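PDB 4LB8: DUF4848 domain-containing protein, which is of unknown function but is probably made with a signal sequence and exported from the cytoplasm of a gut Bacteroides. Local coordinates for residues N170-R175 with G269-W274. Sequence-based numbering, arbitrary orientation.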
# COMPACT_ATOMS: atom_id res chain seq x y z
N ASN A 170 16.52 -2.35 -4.03
CA ASN A 170 17.38 -2.15 -2.83
C ASN A 170 16.63 -1.58 -1.57
O ASN A 170 17.29 -1.24 -0.58
CB ASN A 170 18.57 -1.23 -3.20
CG ASN A 170 19.41 -1.74 -4.33
OD1 ASN A 170 19.56 -2.94 -4.55
ND2 ASN A 170 20.01 -0.83 -5.06
N GLU A 171 15.29 -1.45 -1.61
CA GLU A 171 14.50 -0.91 -0.51
C GLU A 171 13.31 -1.79 -0.25
O GLU A 171 12.44 -1.89 -1.09
CB GLU A 171 14.02 0.53 -0.81
CG GLU A 171 15.13 1.46 -1.29
CD GLU A 171 14.79 2.89 -1.64
OE1 GLU A 171 13.60 3.20 -1.91
OE2 GLU A 171 15.74 3.71 -1.68
N ALA A 172 13.27 -2.45 0.90
CA ALA A 172 12.12 -3.29 1.23
C ALA A 172 11.46 -2.73 2.45
O ALA A 172 12.16 -2.29 3.38
CB ALA A 172 12.54 -4.73 1.46
N TYR A 173 10.12 -2.65 2.44
CA TYR A 173 9.39 -2.10 3.56
C TYR A 173 8.05 -2.78 3.74
O TYR A 173 7.54 -3.44 2.84
CB TYR A 173 9.18 -0.56 3.40
CG TYR A 173 8.40 -0.15 2.16
CD1 TYR A 173 7.00 -0.13 2.17
CD2 TYR A 173 9.05 0.21 0.98
CE1 TYR A 173 6.27 0.20 1.02
CE2 TYR A 173 8.33 0.58 -0.17
CZ TYR A 173 6.94 0.55 -0.14
OH TYR A 173 6.23 0.88 -1.29
N SER A 174 7.46 -2.55 4.92
CA SER A 174 6.12 -2.96 5.27
C SER A 174 5.59 -1.96 6.28
O SER A 174 6.11 -1.88 7.39
CB SER A 174 6.10 -4.38 5.80
OG SER A 174 4.76 -4.85 5.84
N ARG A 175 4.67 -1.08 5.84
CA ARG A 175 4.06 -0.12 6.75
C ARG A 175 2.67 -0.61 7.06
O ARG A 175 1.84 -0.73 6.17
CB ARG A 175 4.03 1.31 6.20
CG ARG A 175 3.35 2.29 7.19
CD ARG A 175 3.16 3.69 6.64
NE ARG A 175 1.86 3.80 5.99
CZ ARG A 175 1.68 3.84 4.68
NH1 ARG A 175 2.73 3.83 3.86
NH2 ARG A 175 0.47 3.91 4.18
N GLY A 269 19.85 -10.22 -6.56
CA GLY A 269 19.03 -11.14 -5.80
C GLY A 269 17.84 -10.46 -5.17
O GLY A 269 17.39 -9.41 -5.65
N THR A 270 17.32 -11.06 -4.09
CA THR A 270 16.15 -10.55 -3.36
C THR A 270 16.39 -10.44 -1.83
O THR A 270 17.22 -11.15 -1.25
CB THR A 270 14.91 -11.45 -3.61
OG1 THR A 270 15.10 -12.77 -3.06
CG2 THR A 270 14.51 -11.50 -5.08
N ILE A 271 15.62 -9.55 -1.19
CA ILE A 271 15.55 -9.38 0.26
C ILE A 271 14.07 -9.31 0.66
O ILE A 271 13.22 -8.82 -0.10
CB ILE A 271 16.35 -8.17 0.81
CG1 ILE A 271 15.95 -6.84 0.09
CG2 ILE A 271 17.86 -8.46 0.77
CD1 ILE A 271 16.18 -5.52 0.88
N GLU A 272 13.78 -9.86 1.86
CA GLU A 272 12.49 -9.88 2.53
C GLU A 272 12.71 -9.42 3.97
O GLU A 272 13.66 -9.91 4.61
CB GLU A 272 11.85 -11.28 2.51
CG GLU A 272 11.46 -11.77 1.13
CD GLU A 272 11.21 -13.25 1.09
OE1 GLU A 272 10.58 -13.77 2.04
OE2 GLU A 272 11.65 -13.91 0.12
N ILE A 273 11.86 -8.49 4.46
CA ILE A 273 11.97 -7.90 5.80
C ILE A 273 10.62 -7.91 6.53
O ILE A 273 9.60 -7.50 5.96
CB ILE A 273 12.56 -6.44 5.71
CG1 ILE A 273 12.92 -5.81 7.09
CG2 ILE A 273 11.67 -5.50 4.90
CD1 ILE A 273 14.20 -6.40 7.85
N TRP A 274 10.65 -8.33 7.80
CA TRP A 274 9.54 -8.26 8.75
C TRP A 274 10.14 -8.04 10.17
O TRP A 274 11.35 -7.88 10.28
CB TRP A 274 8.56 -9.45 8.65
CG TRP A 274 9.08 -10.78 9.13
CD1 TRP A 274 8.81 -11.40 10.31
CD2 TRP A 274 9.91 -11.69 8.38
NE1 TRP A 274 9.47 -12.60 10.39
CE2 TRP A 274 10.13 -12.82 9.20
CE3 TRP A 274 10.51 -11.65 7.10
CZ2 TRP A 274 10.96 -13.88 8.81
CZ3 TRP A 274 11.28 -12.73 6.69
CH2 TRP A 274 11.50 -13.83 7.55
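Ile271 sets CG1 between its backbone N and carbonyl carbon (chi1 54°), and the nearly extended second torsion carries CD1 out to Ala172. In Ile273 it is CG2 that takes the place between N and carbonyl carbon, with CG1 anti to N (chi1 -171°), and this CG2 points at the same alanine. The single methyl of Ala172 is therefore met by two isoleucine methyls. Its CB lies 3.6 Å from Ile273 CG2, the short branch, and 3.8 Å from Ile271 CD1, the chain-end methyl. Ile273 CG2 also rests against the backbone, 3.6 Å from Ala172 O and 4.1 Å from Tyr173 N, while the end of its longer branch turns away from 170-175. The small side chain of Ala172 is consistent with the close approach of the strands: the axes of 171-175 and 269-274 approach to 6.6 Å, and CA of Ala172 is 6.5 Å from CA of Ile273. The two strands run in nearly the same direction, 26° apart, but are joined by apolar side chains rather than by backbone pairing, consistent with two sheets packed face to face, as in a beta-sandwich. Outward from this interface, Tyr173 and Glu171 pack on Thr159 and Arg151 of the second subunit, whereas Glu272 forms salt bridges with Lys216 and Arg283. Ala286, on strand 284-289, touches both Ala172 and Ile271, and Val181 packs on Ile273. Strand 171-175 pairs with 161-163 and 179-188 in one antiparallel sheet; strand 268-275 lies between 213-220 and 284-289 in the other.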